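Local coordinates for pesticidal crystal protein Cry2Aa (Bacillus thuringiensis serovar kurstaki, PDB 1I5P) that kills dipteran and lepidopteran larvae by binding to their midgut epithelial cells and promoting colloid-osmotic lysis, at residues 70-82 and 182-194. Numbering follows the deposited sequence.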
loop_
_atom_site.group_PDB
_atom_site.type_symbol
_atom_site.label_atom_id
_atom_site.label_comp_id
_atom_site.label_asym_id
_atom_site.label_seq_id
_atom_site.Cartn_x
_atom_site.Cartn_y
_atom_site.Cartn_z
ATOM N N GLY A 70 -10.741 18.428 -7.503
ATOM C CA GLY A 70 -11.625 17.358 -7.068
ATOM C C GLY A 70 -12.601 17.731 -5.967
ATOM O O GLY A 70 -12.661 17.067 -4.931
ATOM N N LYS A 71 -13.380 18.783 -6.207
ATOM C CA LYS A 71 -14.362 19.277 -5.254
ATOM C C LYS A 71 -15.579 18.363 -5.125
ATOM O O LYS A 71 -16.201 18.297 -4.065
ATOM C CB LYS A 71 -14.842 20.673 -5.673
ATOM C CG LYS A 71 -13.778 21.760 -5.646
ATOM C CD LYS A 71 -13.390 22.123 -4.223
ATOM C CE LYS A 71 -12.459 23.337 -4.190
ATOM N NZ LYS A 71 -12.226 23.807 -2.800
ATOM N N ARG A 72 -15.921 17.665 -6.204
ATOM C CA ARG A 72 -17.079 16.787 -6.191
ATOM C C ARG A 72 -16.697 15.374 -6.611
ATOM O O ARG A 72 -16.197 15.147 -7.718
ATOM C CB ARG A 72 -18.161 17.342 -7.118
ATOM C CG ARG A 72 -19.515 16.690 -6.955
ATOM C CD ARG A 72 -20.521 17.271 -7.943
ATOM N NE ARG A 72 -21.814 16.592 -7.863
ATOM C CZ ARG A 72 -22.833 16.825 -8.685
ATOM N NH1 ARG A 72 -22.718 17.722 -9.656
ATOM N NH2 ARG A 72 -23.969 16.161 -8.533
ATOM N N ILE A 73 -16.948 14.426 -5.718
ATOM C CA ILE A 73 -16.604 13.033 -5.960
ATOM C C ILE A 73 -17.773 12.116 -6.312
ATOM O O ILE A 73 -17.700 11.353 -7.273
ATOM C CB ILE A 73 -15.909 12.420 -4.714
ATOM C CG1 ILE A 73 -14.595 13.143 -4.421
ATOM C CG2 ILE A 73 -15.650 10.934 -4.939
ATOM C CD1 ILE A 73 -13.955 12.731 -3.091
ATOM N N LEU A 74 -18.842 12.195 -5.526
ATOM C CA LEU A 74 -19.995 11.310 -5.691
ATOM C C LEU A 74 -20.545 11.052 -7.090
ATOM O O LEU A 74 -20.835 9.908 -7.432
ATOM C CB LEU A 74 -21.140 11.752 -4.776
ATOM C CG LEU A 74 -22.151 10.627 -4.495
ATOM C CD1 LEU A 74 -21.451 9.514 -3.710
ATOM C CD2 LEU A 74 -23.350 11.156 -3.722
ATOM N N SER A 75 -20.695 12.091 -7.903
ATOM C CA SER A 75 -21.241 11.887 -9.244
ATOM C C SER A 75 -20.368 10.996 -10.126
ATOM O O SER A 75 -20.865 10.061 -10.749
ATOM C CB SER A 75 -21.475 13.223 -9.944
ATOM O OG SER A 75 -22.095 13.002 -11.194
ATOM N N GLU A 76 -19.072 11.280 -10.183
ATOM C CA GLU A 76 -18.184 10.470 -11.001
ATOM C C GLU A 76 -17.960 9.107 -10.362
ATOM O O GLU A 76 -17.850 8.103 -11.060
ATOM C CB GLU A 76 -16.857 11.203 -11.224
ATOM C CG GLU A 76 -16.999 12.400 -12.160
ATOM C CD GLU A 76 -15.767 13.286 -12.202
ATOM O OE1 GLU A 76 -15.826 14.353 -12.849
ATOM O OE2 GLU A 76 -14.744 12.922 -11.592
ATOM N N LEU A 77 -17.907 9.063 -9.036
ATOM C CA LEU A 77 -17.715 7.793 -8.351
ATOM C C LEU A 77 -18.829 6.829 -8.741
ATOM O O LEU A 77 -18.576 5.672 -9.080
ATOM C CB LEU A 77 -17.724 7.986 -6.837
ATOM C CG LEU A 77 -17.751 6.680 -6.037
ATOM C CD1 LEU A 77 -16.538 5.821 -6.386
ATOM C CD2 LEU A 77 -17.776 7.004 -4.553
ATOM N N TRP A 78 -20.064 7.323 -8.684
ATOM C CA TRP A 78 -21.247 6.539 -9.030
ATOM C C TRP A 78 -21.097 5.961 -10.434
ATOM O O TRP A 78 -21.454 4.806 -10.686
ATOM C CB TRP A 78 -22.497 7.428 -8.978
ATOM C CG TRP A 78 -23.782 6.731 -9.322
ATOM C CD1 TRP A 78 -24.627 6.093 -8.459
ATOM C CD2 TRP A 78 -24.372 6.607 -10.623
ATOM N NE1 TRP A 78 -25.707 5.585 -9.138
ATOM C CE2 TRP A 78 -25.575 5.884 -10.468
ATOM C CE3 TRP A 78 -24.001 7.035 -11.905
ATOM C CZ2 TRP A 78 -26.413 5.581 -11.546
ATOM C CZ3 TRP A 78 -24.834 6.735 -12.978
ATOM C CH2 TRP A 78 -26.027 6.013 -12.790
ATOM N N GLY A 79 -20.555 6.771 -11.340
ATOM C CA GLY A 79 -20.372 6.344 -12.721
ATOM C C GLY A 79 -19.337 5.252 -12.916
ATOM O O GLY A 79 -19.317 4.592 -13.951
ATOM N N ILE A 80 -18.471 5.066 -11.927
ATOM C CA ILE A 80 -17.436 4.042 -11.999
ATOM C C ILE A 80 -17.884 2.739 -11.338
ATOM O O ILE A 80 -17.787 1.657 -11.931
ATOM C CB ILE A 80 -16.146 4.510 -11.293
ATOM C CG1 ILE A 80 -15.532 5.689 -12.056
ATOM C CG2 ILE A 80 -15.159 3.347 -11.184
ATOM C CD1 ILE A 80 -14.363 6.347 -11.333
ATOM N N ILE A 81 -18.373 2.855 -10.104
ATOM C CA ILE A 81 -18.807 1.691 -9.337
ATOM C C ILE A 81 -20.178 1.159 -9.771
ATOM O O ILE A 81 -20.494 -0.006 -9.545
ATOM C CB ILE A 81 -18.801 2.014 -7.818
ATOM C CG1 ILE A 81 -18.856 0.719 -7.010
ATOM C CG2 ILE A 81 -19.973 2.918 -7.469
ATOM C CD1 ILE A 81 -17.716 -0.240 -7.315
ATOM N N PHE A 82 -20.980 2.017 -10.395
ATOM C CA PHE A 82 -22.300 1.637 -10.910
ATOM C C PHE A 82 -22.362 2.104 -12.364
ATOM O O PHE A 82 -23.111 3.020 -12.699
ATOM C CB PHE A 82 -23.426 2.320 -10.122
ATOM C CG PHE A 82 -23.615 1.791 -8.724
ATOM C CD1 PHE A 82 -23.460 2.633 -7.628
ATOM C CD2 PHE A 82 -23.974 0.464 -8.503
ATOM C CE1 PHE A 82 -23.662 2.167 -6.331
ATOM C CE2 PHE A 82 -24.179 -0.015 -7.205
ATOM C CZ PHE A 82 -24.023 0.840 -6.116
ATOM N N ASN A 182 -17.321 4.315 0.915
ATOM C CA ASN A 182 -16.709 5.264 -0.013
ATOM C C ASN A 182 -17.762 6.255 -0.485
ATOM O O ASN A 182 -17.526 7.459 -0.540
ATOM C CB ASN A 182 -16.148 4.552 -1.250
ATOM C CG ASN A 182 -14.750 4.016 -1.042
ATOM O OD1 ASN A 182 -14.055 4.411 -0.112
ATOM N ND2 ASN A 182 -14.318 3.130 -1.935
ATOM N N MET A 183 -18.930 5.728 -0.828
ATOM C CA MET A 183 -20.021 6.554 -1.318
ATOM C C MET A 183 -20.536 7.543 -0.280
ATOM O O MET A 183 -20.731 8.718 -0.582
ATOM C CB MET A 183 -21.163 5.662 -1.812
ATOM C CG MET A 183 -20.777 4.787 -3.002
ATOM S SD MET A 183 -22.008 3.518 -3.363
ATOM C CE MET A 183 -20.983 2.088 -3.686
ATOM N N HIS A 184 -20.748 7.074 0.944
ATOM C CA HIS A 184 -21.248 7.943 2.005
ATOM C C HIS A 184 -20.249 9.038 2.389
ATOM O O HIS A 184 -20.617 10.212 2.504
ATOM C CB HIS A 184 -21.599 7.121 3.252
ATOM C CG HIS A 184 -22.364 7.892 4.286
ATOM N ND1 HIS A 184 -22.493 7.460 5.590
ATOM C CD2 HIS A 184 -23.037 9.065 4.210
ATOM C CE1 HIS A 184 -23.208 8.336 6.271
ATOM N NE2 HIS A 184 -23.552 9.320 5.460
ATOM N N LEU A 185 -18.990 8.656 2.591
ATOM C CA LEU A 185 -17.966 9.620 2.977
ATOM C C LEU A 185 -17.688 10.619 1.862
ATOM O O LEU A 185 -17.423 11.795 2.131
ATOM C CB LEU A 185 -16.679 8.896 3.383
ATOM C CG LEU A 185 -16.760 8.128 4.709
ATOM C CD1 LEU A 185 -15.444 7.406 4.980
ATOM C CD2 LEU A 185 -17.077 9.095 5.844
ATOM N N SER A 186 -17.758 10.150 0.617
ATOM C CA SER A 186 -17.536 11.012 -0.540
ATOM C C SER A 186 -18.667 12.036 -0.589
ATOM O O SER A 186 -18.449 13.211 -0.905
ATOM C CB SER A 186 -17.532 10.188 -1.829
ATOM O OG SER A 186 -16.411 9.313 -1.877
ATOM N N PHE A 187 -19.873 11.558 -0.281
ATOM C CA PHE A 187 -21.085 12.371 -0.251
ATOM C C PHE A 187 -20.923 13.492 0.772
ATOM O O PHE A 187 -21.171 14.661 0.480
ATOM C CB PHE A 187 -22.285 11.483 0.122
ATOM C CG PHE A 187 -23.465 12.240 0.675
ATOM C CD1 PHE A 187 -24.277 13.003 -0.161
ATOM C CD2 PHE A 187 -23.758 12.199 2.038
ATOM C CE1 PHE A 187 -25.365 13.715 0.347
ATOM C CE2 PHE A 187 -24.849 12.909 2.555
ATOM C CZ PHE A 187 -25.652 13.669 1.704
ATOM N N ILE A 188 -20.504 13.121 1.974
ATOM C CA ILE A 188 -20.295 14.083 3.046
ATOM C C ILE A 188 -19.257 15.133 2.645
ATOM O O ILE A 188 -19.466 16.329 2.838
ATOM C CB ILE A 188 -19.853 13.360 4.336
ATOM C CG1 ILE A 188 -21.009 12.489 4.842
ATOM C CG2 ILE A 188 -19.409 14.376 5.394
ATOM C CD1 ILE A 188 -20.627 11.504 5.945
ATOM N N ARG A 189 -18.149 14.680 2.071
ATOM C CA ARG A 189 -17.100 15.590 1.635
ATOM C C ARG A 189 -17.642 16.535 0.562
ATOM O O ARG A 189 -17.289 17.710 0.530
ATOM C CB ARG A 189 -15.908 14.804 1.074
ATOM C CG ARG A 189 -14.668 15.651 0.793
ATOM C CD ARG A 189 -13.593 14.815 0.119
ATOM N NE ARG A 189 -12.298 15.492 0.033
ATOM C CZ ARG A 189 -11.775 15.971 -1.090
ATOM N NH1 ARG A 189 -12.435 15.861 -2.235
ATOM N NH2 ARG A 189 -10.575 16.535 -1.075
ATOM N N ASP A 190 -18.499 16.018 -0.315
ATOM C CA ASP A 190 -19.077 16.837 -1.377
ATOM C C ASP A 190 -19.894 17.984 -0.792
ATOM O O ASP A 190 -19.779 19.126 -1.238
ATOM C CB ASP A 190 -19.970 15.991 -2.292
ATOM C CG ASP A 190 -19.175 15.174 -3.304
ATOM O OD1 ASP A 190 -17.939 15.340 -3.380
ATOM O OD2 ASP A 190 -19.793 14.370 -4.035
ATOM N N VAL A 191 -20.719 17.683 0.207
ATOM C CA VAL A 191 -21.542 18.712 0.836
ATOM C C VAL A 191 -20.656 19.826 1.381
ATOM O O VAL A 191 -20.951 21.010 1.214
ATOM C CB VAL A 191 -22.375 18.129 2.001
ATOM C CG1 VAL A 191 -23.074 19.256 2.760
ATOM C CG2 VAL A 191 -23.393 17.135 1.464
ATOM N N ILE A 192 -19.562 19.431 2.023
ATOM C CA ILE A 192 -18.620 20.377 2.609
ATOM C C ILE A 192 -17.939 21.281 1.579
ATOM O O ILE A 192 -17.989 22.511 1.688
ATOM C CB ILE A 192 -17.513 19.635 3.395
ATOM C CG1 ILE A 192 -18.138 18.865 4.567
ATOM C CG2 ILE A 192 -16.459 20.627 3.880
ATOM C CD1 ILE A 192 -17.175 17.950 5.293
ATOM N N LEU A 193 -17.304 20.667 0.584
ATOM C CA LEU A 193 -16.571 21.408 -0.440
ATOM C C LEU A 193 -17.420 22.177 -1.450
ATOM O O LEU A 193 -16.914 23.041 -2.165
ATOM C CB LEU A 193 -15.616 20.461 -1.176
ATOM C CG LEU A 193 -14.529 19.832 -0.289
ATOM C CD1 LEU A 193 -13.676 18.863 -1.098
ATOM C CD2 LEU A 193 -13.663 20.938 0.319
ATOM N N ASN A 194 -18.710 21.867 -1.498
ATOM C CA ASN A 194 -19.630 22.532 -2.416
ATOM C C ASN A 194 -20.711 23.281 -1.645
ATOM O O ASN A 194 -21.749 23.641 -2.206
ATOM C CB ASN A 194 -20.275 21.493 -3.334
ATOM C CG ASN A 194 -19.273 20.849 -4.264
ATOM O OD1 ASN A 194 -18.954 21.399 -5.315
ATOM N ND2 ASN A 194 -18.752 19.688 -3.873
HETATM O O HOH W 1 -14.844 24.353 -1.722
HETATM O O HOH W 2 -15.508 16.260 -2.394
HETATM O O HOH W 3 -22.064 14.938 -5.325
#
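Asp-190 turns its carboxylate onto the start of helix 74-81 and takes two consecutive backbone N-H groups, one on each oxygen. Ile-73 N reaches Asp-190 OD1 at 2.7 Å in a nearly straight bond (170°), and Leu-74 N reaches Asp-190 OD2 at 2.8 Å on its syn lone pair. Amides at the start of a helix have no carbonyl a turn earlier to bond, so a short, forked acid from the neighbouring helix suits this place, and the helix dipole would probably favour its negative charge. Both oxygens are also given protons by water: one water joins OD1 to Lys-71 O, another joins OD2 to Arg-72 NE, whose guanidinium makes its salt bridge with Asp-132.

Within the helical bundle of the delta-endotoxin N-terminal domain, helix 74-81 runs roughly antiparallel (159°) to residues 182-193 of helix 170-193. Arg-189, its chain stretched out as far as NE (chi1 -171°), brings NH1 within 3.0 Å of Gly-70 O, almost in the guanidinium plane, while NE and NH2 serve Phe-262 O and Tyr-264 O. Asn-194 ND2 bonds both Lys-71 O (2.9 Å), from above that carbonyl's plane, and Asp-190 O, tying the end of its own helix to the loop.

Leu-74 is a knob in the hole formed by Met-183, Ser-186, Phe-187 and Asp-190, its CD2 lying 4.0 Å from Phe-187 CB. Ser-186, one wall of that hole and small enough for Ile-73 CG2 and Leu-77 CD2 to approach, donates its OG proton to Asn-182 O, one turn earlier. Farther along, the unbranched Met-183 bends at its thioether to set SD 3.7 Å from Phe-82 CE1, an oblique Met-aromatic contact, with CE against Ile-81 CG2.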